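Local coordinates for foldase protein PrsA (Streptococcus pneumoniae, PDB 5TVL), which probably assists the folding of secreted proteins outside the cell, as a membrane-anchored lipoprotein carrying a parvulin-type peptidyl-prolyl cis-trans isomerase domain, at residues 21-26 with 262-267; 118-123 with 211-216. All coordinates share one frame; numbering follows the deposited sequence.

Contact 1. Residues 21-26 with 262-267; sequences VKNNPS and DQAFQN
A type I beta turn from Val-21 to Asn-24 lies beside the short 3-10 segment 263-265, with the CA atoms of Asn-23 and Ala-264 6.3 Å apart, and Lys-22 points its side chain toward that segment. Lys-22 carries most of the contact. Its CG sits between the backbone N and the carbonyl carbon (chi1 69°), and from there the chain runs out fully extended across the methyl group of Ala-264, with Lys-22 CD 3.7 Å from Ala-264 CB. The ammonium group then reaches the carboxylate of Asp-262, and the two side chains meet at about a right angle. In this salt bridge Lys-22 NZ lies 3.2 Å from Asp-262 OD1, on its syn lone pair, while the bond to OD2 is weak. Ala-264 N donates to the anti lone pair of Asp-262 OD1 at 3.1 Å, forming an Asx turn that ties the carboxylate to the backbone of the 3-10 segment. The contact thus joins the turn between helices 14-21 and 25-44 to the C-terminal segment 262-267. Both charged groups have further partners: Lys-22 NZ is shared with Glu-19 of the preceding helix, its stronger partner, and Asp-262 OD2 with Tyr-18 OH, which probably helps to fix the carboxylate's rotation. Nearer the backbone, Lys-22 CB approaches the Phe-265 ring obliquely, 3.7 Å from Phe-265 CZ. That ring is buried against Gln-28 and Leu-31 of helix 25-44, and Phe-17 of the second subunit meets it edge-to-face. At the end of the turn, Asn-24 occupies the N-cap position of helix 25-44, its OD1 accepting a weak bond from Ser-26 N, and its ND2 bonds to Ser-26 OG of the second subunit.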
ATOM      1  N   VAL A  21      -5.088 -35.296   7.334  1.00 33.11           N
ATOM      2  CA  VAL A  21      -4.534 -33.923   7.362  1.00 32.26           C
ATOM      3  C   VAL A  21      -4.386 -33.270   5.979  1.00 31.89           C
ATOM      4  O   VAL A  21      -4.413 -32.041   5.875  1.00 30.23           O
ATOM      5  CB  VAL A  21      -3.172 -33.850   8.112  1.00 30.86           C
ATOM      6  CG1 VAL A  21      -1.997 -34.216   7.211  1.00 29.80           C
ATOM      7  CG2 VAL A  21      -2.950 -32.467   8.703  1.00 30.88           C
ATOM      8  N   LYS A  22      -4.243 -34.085   4.930  1.00 32.71           N
ATOM      9  CA  LYS A  22      -4.144 -33.585   3.546  1.00 34.01           C
ATOM     10  C   LYS A  22      -5.350 -32.764   3.060  1.00 34.76           C
ATOM     11  O   LYS A  22      -5.227 -32.001   2.109  1.00 36.83           O
ATOM     12  CB  LYS A  22      -3.877 -34.737   2.564  1.00 34.86           C
ATOM     13  CG  LYS A  22      -5.029 -35.713   2.359  1.00 36.86           C
ATOM     14  CD  LYS A  22      -4.686 -36.743   1.297  1.00 38.90           C
ATOM     15  CE  LYS A  22      -5.915 -37.515   0.847  1.00 40.62           C
ATOM     16  NZ  LYS A  22      -5.580 -38.481  -0.237  1.00 43.11           N
ATOM     17  N   ASN A  23      -6.506 -32.941   3.695  1.00 38.55           N
ATOM     18  CA  ASN A  23      -7.694 -32.131   3.397  1.00 42.22           C
ATOM     19  C   ASN A  23      -7.763 -30.813   4.176  1.00 39.47           C
ATOM     20  O   ASN A  23      -8.601 -29.963   3.869  1.00 40.04           O
ATOM     21  CB  ASN A  23      -8.959 -32.956   3.645  1.00 44.78           C
ATOM     22  CG  ASN A  23      -9.044 -34.164   2.729  1.00 48.58           C
ATOM     23  OD1 ASN A  23      -9.072 -34.022   1.503  1.00 48.24           O
ATOM     24  ND2 ASN A  23      -9.077 -35.360   3.312  1.00 50.87           N
ATOM     25  N   ASN A  24      -6.890 -30.642   5.173  1.00 36.93           N
ATOM     26  CA  ASN A  24      -6.860 -29.429   5.990  1.00 36.29           C
ATOM     27  C   ASN A  24      -6.286 -28.275   5.158  1.00 37.14           C
ATOM     28  O   ASN A  24      -5.161 -28.386   4.661  1.00 36.17           O
ATOM     29  CB  ASN A  24      -6.015 -29.655   7.250  1.00 35.22           C
ATOM     30  CG  ASN A  24      -6.127 -28.516   8.245  1.00 35.47           C
ATOM     31  OD1 ASN A  24      -5.458 -27.497   8.114  1.00 40.35           O
ATOM     32  ND2 ASN A  24      -6.961 -28.692   9.257  1.00 36.74           N
ATOM     33  N   PRO A  25      -7.052 -27.171   4.992  1.00 37.52           N
ATOM     34  CA  PRO A  25      -6.578 -26.020   4.199  1.00 35.76           C
ATOM     35  C   PRO A  25      -5.166 -25.544   4.574  1.00 33.18           C
ATOM     36  O   PRO A  25      -4.326 -25.333   3.693  1.00 30.25           O
ATOM     37  CB  PRO A  25      -7.611 -24.928   4.505  1.00 36.97           C
ATOM     38  CG  PRO A  25      -8.838 -25.650   4.914  1.00 38.74           C
ATOM     39  CD  PRO A  25      -8.425 -26.970   5.493  1.00 37.77           C
ATOM     40  N   SER A  26      -4.924 -25.406   5.876  1.00 31.62           N
ATOM     41  CA  SER A  26      -3.628 -24.976   6.411  1.00 31.28           C
ATOM     42  C   SER A  26      -2.497 -25.924   5.984  1.00 29.37           C
ATOM     43  O   SER A  26      -1.411 -25.475   5.625  1.00 28.86           O
ATOM     44  CB  SER A  26      -3.690 -24.887   7.947  1.00 31.84           C
ATOM     45  OG  SER A  26      -2.715 -23.999   8.460  1.00 32.73           O
ATOM     46  N   ASP A 262      -0.884 -36.431  -5.578  1.00 68.72           N
ATOM     47  CA  ASP A 262      -2.081 -36.631  -4.757  1.00 67.86           C
ATOM     48  C   ASP A 262      -3.165 -35.609  -5.114  1.00 66.87           C
ATOM     49  O   ASP A 262      -2.915 -34.407  -5.098  1.00 64.36           O
ATOM     50  CB  ASP A 262      -1.717 -36.537  -3.273  1.00 67.25           C
ATOM     51  CG  ASP A 262      -2.769 -37.148  -2.364  1.00 70.02           C
ATOM     52  OD1 ASP A 262      -3.922 -36.664  -2.356  1.00 71.80           O
ATOM     53  OD2 ASP A 262      -2.434 -38.106  -1.636  1.00 71.92           O
ATOM     54  N   GLN A 263      -4.368 -36.103  -5.409  1.00 71.18           N
ATOM     55  CA  GLN A 263      -5.489 -35.275  -5.881  1.00 74.29           C
ATOM     56  C   GLN A 263      -5.963 -34.222  -4.868  1.00 73.45           C
ATOM     57  O   GLN A 263      -6.490 -33.179  -5.263  1.00 71.34           O
ATOM     58  CB  GLN A 263      -6.667 -36.185  -6.294  1.00 80.92           C
ATOM     59  CG  GLN A 263      -7.894 -35.488  -6.884  1.00 83.61           C
ATOM     60  CD  GLN A 263      -7.579 -34.628  -8.099  1.00 88.04           C
ATOM     61  OE1 GLN A 263      -6.689 -34.949  -8.891  1.00 90.78           O
ATOM     62  NE2 GLN A 263      -8.312 -33.528  -8.254  1.00 90.21           N
ATOM     63  N   ALA A 264      -5.774 -34.492  -3.575  1.00 61.58           N
ATOM     64  CA  ALA A 264      -6.168 -33.567  -2.503  1.00 58.77           C
ATOM     65  C   ALA A 264      -5.567 -32.163  -2.632  1.00 54.67           C
ATOM     66  O   ALA A 264      -6.219 -31.183  -2.268  1.00 52.39           O
ATOM     67  CB  ALA A 264      -5.814 -34.157  -1.143  1.00 60.63           C
ATOM     68  N   PHE A 265      -4.342 -32.071  -3.150  1.00 50.25           N
ATOM     69  CA  PHE A 265      -3.647 -30.785  -3.297  1.00 47.85           C
ATOM     70  C   PHE A 265      -3.841 -30.088  -4.651  1.00 49.98           C
ATOM     71  O   PHE A 265      -3.361 -28.972  -4.826  1.00 51.30           O
ATOM     72  CB  PHE A 265      -2.153 -30.968  -3.020  1.00 45.17           C
ATOM     73  CG  PHE A 265      -1.863 -31.583  -1.682  1.00 43.38           C
ATOM     74  CD1 PHE A 265      -1.842 -30.803  -0.529  1.00 41.60           C
ATOM     75  CD2 PHE A 265      -1.621 -32.944  -1.570  1.00 44.20           C
ATOM     76  CE1 PHE A 265      -1.581 -31.375   0.711  1.00 42.01           C
ATOM     77  CE2 PHE A 265      -1.359 -33.521  -0.334  1.00 45.22           C
ATOM     78  CZ  PHE A 265      -1.341 -32.737   0.809  1.00 43.18           C
ATOM     79  N   GLN A 266      -4.557 -30.720  -5.587  1.00 52.22           N
ATOM     80  CA  GLN A 266      -4.687 -30.216  -6.969  1.00 53.23           C
ATOM     81  C   GLN A 266      -5.277 -28.801  -7.072  1.00 50.97           C
ATOM     82  O   GLN A 266      -4.830 -28.007  -7.904  1.00 48.71           O
ATOM     83  CB  GLN A 266      -5.525 -31.192  -7.815  1.00 58.67           C
ATOM     84  CG  GLN A 266      -5.555 -30.911  -9.317  1.00 63.69           C
ATOM     85  CD  GLN A 266      -4.191 -31.027  -9.975  1.00 67.75           C
ATOM     86  OE1 GLN A 266      -3.446 -31.974  -9.725  1.00 71.69           O
ATOM     87  NE2 GLN A 266      -3.858 -30.063 -10.827  1.00 71.09           N
ATOM     88  N   ASN A 267      -6.265 -28.498  -6.229  1.00 52.26           N
ATOM     89  CA  ASN A 267      -6.956 -27.196  -6.260  1.00 53.32           C
ATOM     90  C   ASN A 267      -6.101 -26.021  -5.772  1.00 50.36           C
ATOM     91  O   ASN A 267      -6.217 -24.920  -6.317  1.00 49.87           O
ATOM     92  CB  ASN A 267      -8.264 -27.241  -5.453  1.00 56.06           C
ATOM     93  CG  ASN A 267      -9.324 -28.137  -6.082  1.00 60.17           C
ATOM     94  OD1 ASN A 267      -9.189 -28.589  -7.222  1.00 63.70           O
ATOM     95  ND2 ASN A 267     -10.394 -28.393  -5.335  1.00 59.39           N
TER

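Contact 2. Residues 118-123 with 211-216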
ATOM      1  N   PRO A 118      11.845  16.863  -8.176  1.00 55.31           N
ATOM      2  CA  PRO A 118      13.167  16.654  -7.573  1.00 55.86           C
ATOM      3  C   PRO A 118      13.279  17.135  -6.125  1.00 54.88           C
ATOM      4  O   PRO A 118      12.323  17.696  -5.579  1.00 52.40           O
ATOM      5  CB  PRO A 118      14.087  17.467  -8.486  1.00 59.94           C
ATOM      6  CG  PRO A 118      13.228  18.595  -8.937  1.00 60.84           C
ATOM      7  CD  PRO A 118      11.856  18.004  -9.112  1.00 57.24           C
ATOM      8  N   ASP A 119      14.444  16.903  -5.519  1.00 57.36           N
ATOM      9  CA  ASP A 119      14.679  17.241  -4.110  1.00 59.08           C
ATOM     10  C   ASP A 119      14.381  18.709  -3.814  1.00 57.61           C
ATOM     11  O   ASP A 119      14.844  19.597  -4.525  1.00 63.23           O
ATOM     12  CB  ASP A 119      16.123  16.906  -3.677  1.00 63.18           C
ATOM     13  CG  ASP A 119      16.287  15.460  -3.210  1.00 66.05           C
ATOM     14  OD1 ASP A 119      15.467  14.989  -2.393  1.00 67.67           O
ATOM     15  OD2 ASP A 119      17.252  14.797  -3.643  1.00 71.43           O
ATOM     16  N   VAL A 120      13.576  18.940  -2.782  1.00 56.51           N
ATOM     17  CA  VAL A 120      13.354  20.274  -2.234  1.00 57.69           C
ATOM     18  C   VAL A 120      13.671  20.222  -0.741  1.00 60.32           C
ATOM     19  O   VAL A 120      13.333  19.251  -0.061  1.00 58.81           O
ATOM     20  CB  VAL A 120      11.911  20.791  -2.491  1.00 55.82           C
ATOM     21  CG1 VAL A 120      11.536  20.608  -3.956  1.00 58.12           C
ATOM     22  CG2 VAL A 120      10.879  20.114  -1.594  1.00 54.22           C
ATOM     23  N   THR A 121      14.357  21.246  -0.247  1.00 70.00           N
ATOM     24  CA  THR A 121      14.577  21.410   1.183  1.00 71.98           C
ATOM     25  C   THR A 121      13.435  22.254   1.741  1.00 69.51           C
ATOM     26  O   THR A 121      12.886  23.117   1.048  1.00 67.82           O
ATOM     27  CB  THR A 121      15.932  22.081   1.476  1.00 78.68           C
ATOM     28  OG1 THR A 121      16.964  21.415   0.739  1.00 82.65           O
ATOM     29  CG2 THR A 121      16.261  22.021   2.967  1.00 81.02           C
ATOM     30  N   ALA A 122      13.070  21.983   2.988  1.00 69.48           N
ATOM     31  CA  ALA A 122      11.999  22.713   3.658  1.00 66.86           C
ATOM     32  C   ALA A 122      12.073  22.493   5.154  1.00 66.72           C
ATOM     33  O   ALA A 122      12.766  21.586   5.619  1.00 74.09           O
ATOM     34  CB  ALA A 122      10.641  22.265   3.133  1.00 63.34           C
ATOM     35  N   GLN A 123      11.356  23.332   5.894  1.00 64.17           N
ATOM     36  CA  GLN A 123      11.245  23.213   7.343  1.00 65.71           C
ATOM     37  C   GLN A 123       9.789  22.943   7.700  1.00 61.76           C
ATOM     38  O   GLN A 123       8.901  23.662   7.242  1.00 58.12           O
ATOM     39  CB  GLN A 123      11.736  24.491   8.020  1.00 72.39           C
ATOM     40  CG  GLN A 123      13.209  24.787   7.772  1.00 76.25           C
ATOM     41  CD  GLN A 123      13.607  26.186   8.200  1.00 81.01           C
ATOM     42  OE1 GLN A 123      13.148  26.689   9.225  1.00 89.01           O
ATOM     43  NE2 GLN A 123      14.474  26.819   7.419  1.00 82.46           N
ATOM     44  N   VAL A 211       4.444  24.155   6.803  1.00 87.14           N
ATOM     45  CA  VAL A 211       5.635  23.959   5.966  1.00 82.46           C
ATOM     46  C   VAL A 211       6.208  25.308   5.533  1.00 80.19           C
ATOM     47  O   VAL A 211       5.460  26.234   5.218  1.00 78.45           O
ATOM     48  CB  VAL A 211       5.315  23.117   4.708  1.00 79.98           C
ATOM     49  CG1 VAL A 211       6.578  22.822   3.902  1.00 78.30           C
ATOM     50  CG2 VAL A 211       4.637  21.812   5.089  1.00 85.17           C
ATOM     51  N   LYS A 212       7.539  25.393   5.525  1.00 81.17           N
ATOM     52  CA  LYS A 212       8.287  26.559   5.053  1.00 82.04           C
ATOM     53  C   LYS A 212       9.287  26.059   4.009  1.00 78.40           C
ATOM     54  O   LYS A 212      10.232  25.349   4.356  1.00 78.02           O
ATOM     55  CB  LYS A 212       9.016  27.218   6.233  1.00 88.81           C
ATOM     56  CG  LYS A 212       9.996  28.338   5.891  1.00 93.67           C
ATOM     57  CD  LYS A 212       9.297  29.657   5.605  1.00 97.85           C
ATOM     58  CE  LYS A 212      10.293  30.744   5.219  1.00103.74           C
ATOM     59  NZ  LYS A 212      11.133  31.206   6.361  1.00110.41           N
ATOM     60  N   LEU A 213       9.081  26.424   2.742  1.00 77.18           N
ATOM     61  CA  LEU A 213      10.001  26.030   1.668  1.00 76.30           C
ATOM     62  C   LEU A 213      11.287  26.858   1.744  1.00 78.75           C
ATOM     63  O   LEU A 213      11.232  28.088   1.774  1.00 81.29           O
ATOM     64  CB  LEU A 213       9.347  26.196   0.292  1.00 76.23           C
ATOM     65  CG  LEU A 213      10.062  25.514  -0.883  1.00 77.32           C
ATOM     66  CD1 LEU A 213       9.918  23.998  -0.816  1.00 76.59           C
ATOM     67  CD2 LEU A 213       9.534  26.034  -2.209  1.00 81.46           C
ATOM     68  N   THR A 214      12.427  26.166   1.778  1.00 79.40           N
ATOM     69  CA  THR A 214      13.753  26.786   1.878  1.00 82.05           C
ATOM     70  C   THR A 214      14.482  26.743   0.530  1.00 86.05           C
ATOM     71  O   THR A 214      14.994  27.769   0.071  1.00 94.62           O
ATOM     72  CB  THR A 214      14.613  26.088   2.963  1.00 79.62           C
ATOM     73  OG1 THR A 214      13.934  26.144   4.223  1.00 78.86           O
ATOM     74  CG2 THR A 214      15.985  26.755   3.109  1.00 82.81           C
ATOM     75  N   LYS A 215      14.540  25.560  -0.088  1.00 84.85           N
ATOM     76  CA  LYS A 215      15.235  25.361  -1.366  1.00 91.61           C
ATOM     77  C   LYS A 215      14.427  24.444  -2.287  1.00 95.46           C
ATOM     78  O   LYS A 215      13.689  23.577  -1.814  1.00 95.00           O
ATOM     79  CB  LYS A 215      16.629  24.768  -1.115  1.00 91.72           C
ATOM     80  CG  LYS A 215      17.633  24.941  -2.249  1.00 96.69           C
ATOM     81  CD  LYS A 215      18.070  26.391  -2.416  1.00102.99           C
ATOM     82  CE  LYS A 215      19.303  26.522  -3.300  1.00109.34           C
ATOM     83  NZ  LYS A 215      20.572  26.261  -2.564  1.00106.57           N
ATOM     84  N   LYS A 216      14.571  24.651  -3.596  1.00 60.44           N
ATOM     85  CA  LYS A 216      13.874  23.862  -4.612  1.00 63.59           C
ATOM     86  C   LYS A 216      14.818  23.600  -5.780  1.00 65.08           C
ATOM     87  O   LYS A 216      15.346  24.541  -6.366  1.00 63.68           O
ATOM     88  CB  LYS A 216      12.632  24.612  -5.110  1.00 69.11           C
ATOM     89  CG  LYS A 216      11.727  23.804  -6.038  1.00 77.04           C
ATOM     90  CD  LYS A 216      10.699  24.677  -6.749  1.00 81.70           C
ATOM     91  CE  LYS A 216       9.670  25.250  -5.786  1.00 86.95           C
ATOM     92  NZ  LYS A 216       8.510  25.866  -6.491  1.00 90.16           N
TER
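Gln-123 sets CG beside its backbone N (chi1 -63°) and extends from there, while Thr-214 holds OG1 beside its own N (chi1 -57°), and these torsions bring amide and hydroxyl together in a weak bond, Gln-123 NE2 to Thr-214 OG1 at 3.3 Å. The backbones run antiparallel. Gln-123 and Lys-212 form a hydrogen-bonded pair joined in both directions, with Gln-123 N 2.8 Å from Lys-212 O. Between the pairs Ala-122/Leu-213 and Thr-121/Lys-215 the register shifts by one residue at a classic beta bulge, where Thr-214 N and Lys-215 N both donate to Thr-121 O from the same face of its carbonyl plane. Strands 120-127 and 207-216 are the two central strands of the four-stranded antiparallel sheet of the parvulin-type domain, strand order 2-1-4-3. One face of the sheet carries Val-120, Ala-122, Leu-213 and Lys-216: Leu-213 CD1 lies 4.1 Å from Val-120 CG2, the two side chains crossing at about a right angle, and Lys-216 runs alongside Val-120. Val-211 CG1 comes within 4.2 Å of Ala-122 CB. Helix 178-186 packs through Phe-185 on Val-120 and Val-180 on Val-211. On the other face, Thr-121 CB meets Lys-215 CB at 3.8 Å, and Phe-147 of helix 147-154 touches both Gln-123 and Lys-212.

Overall arrangement
The two contacts share no helix or strand and lie on opposite sides of the chain's centre, their own centres about 57 Å apart. Contact 1 is a surface contact that joins a segment near the N-terminus to one near the C-terminus; the isomerase domain lies between them in sequence but far away in space, and a second and a third subunit come within reach. Contact 2 joins that domain's central strands; it is partly buried, and no other chain of the assembly touches its segments. The chemistry differs accordingly: contact 1 pairs a salt bridge with the aliphatic part of a lysine against a methyl and an aromatic ring, whereas in contact 2 the backbone supplies most of the bonds and apolar side chains line one face of the sheet.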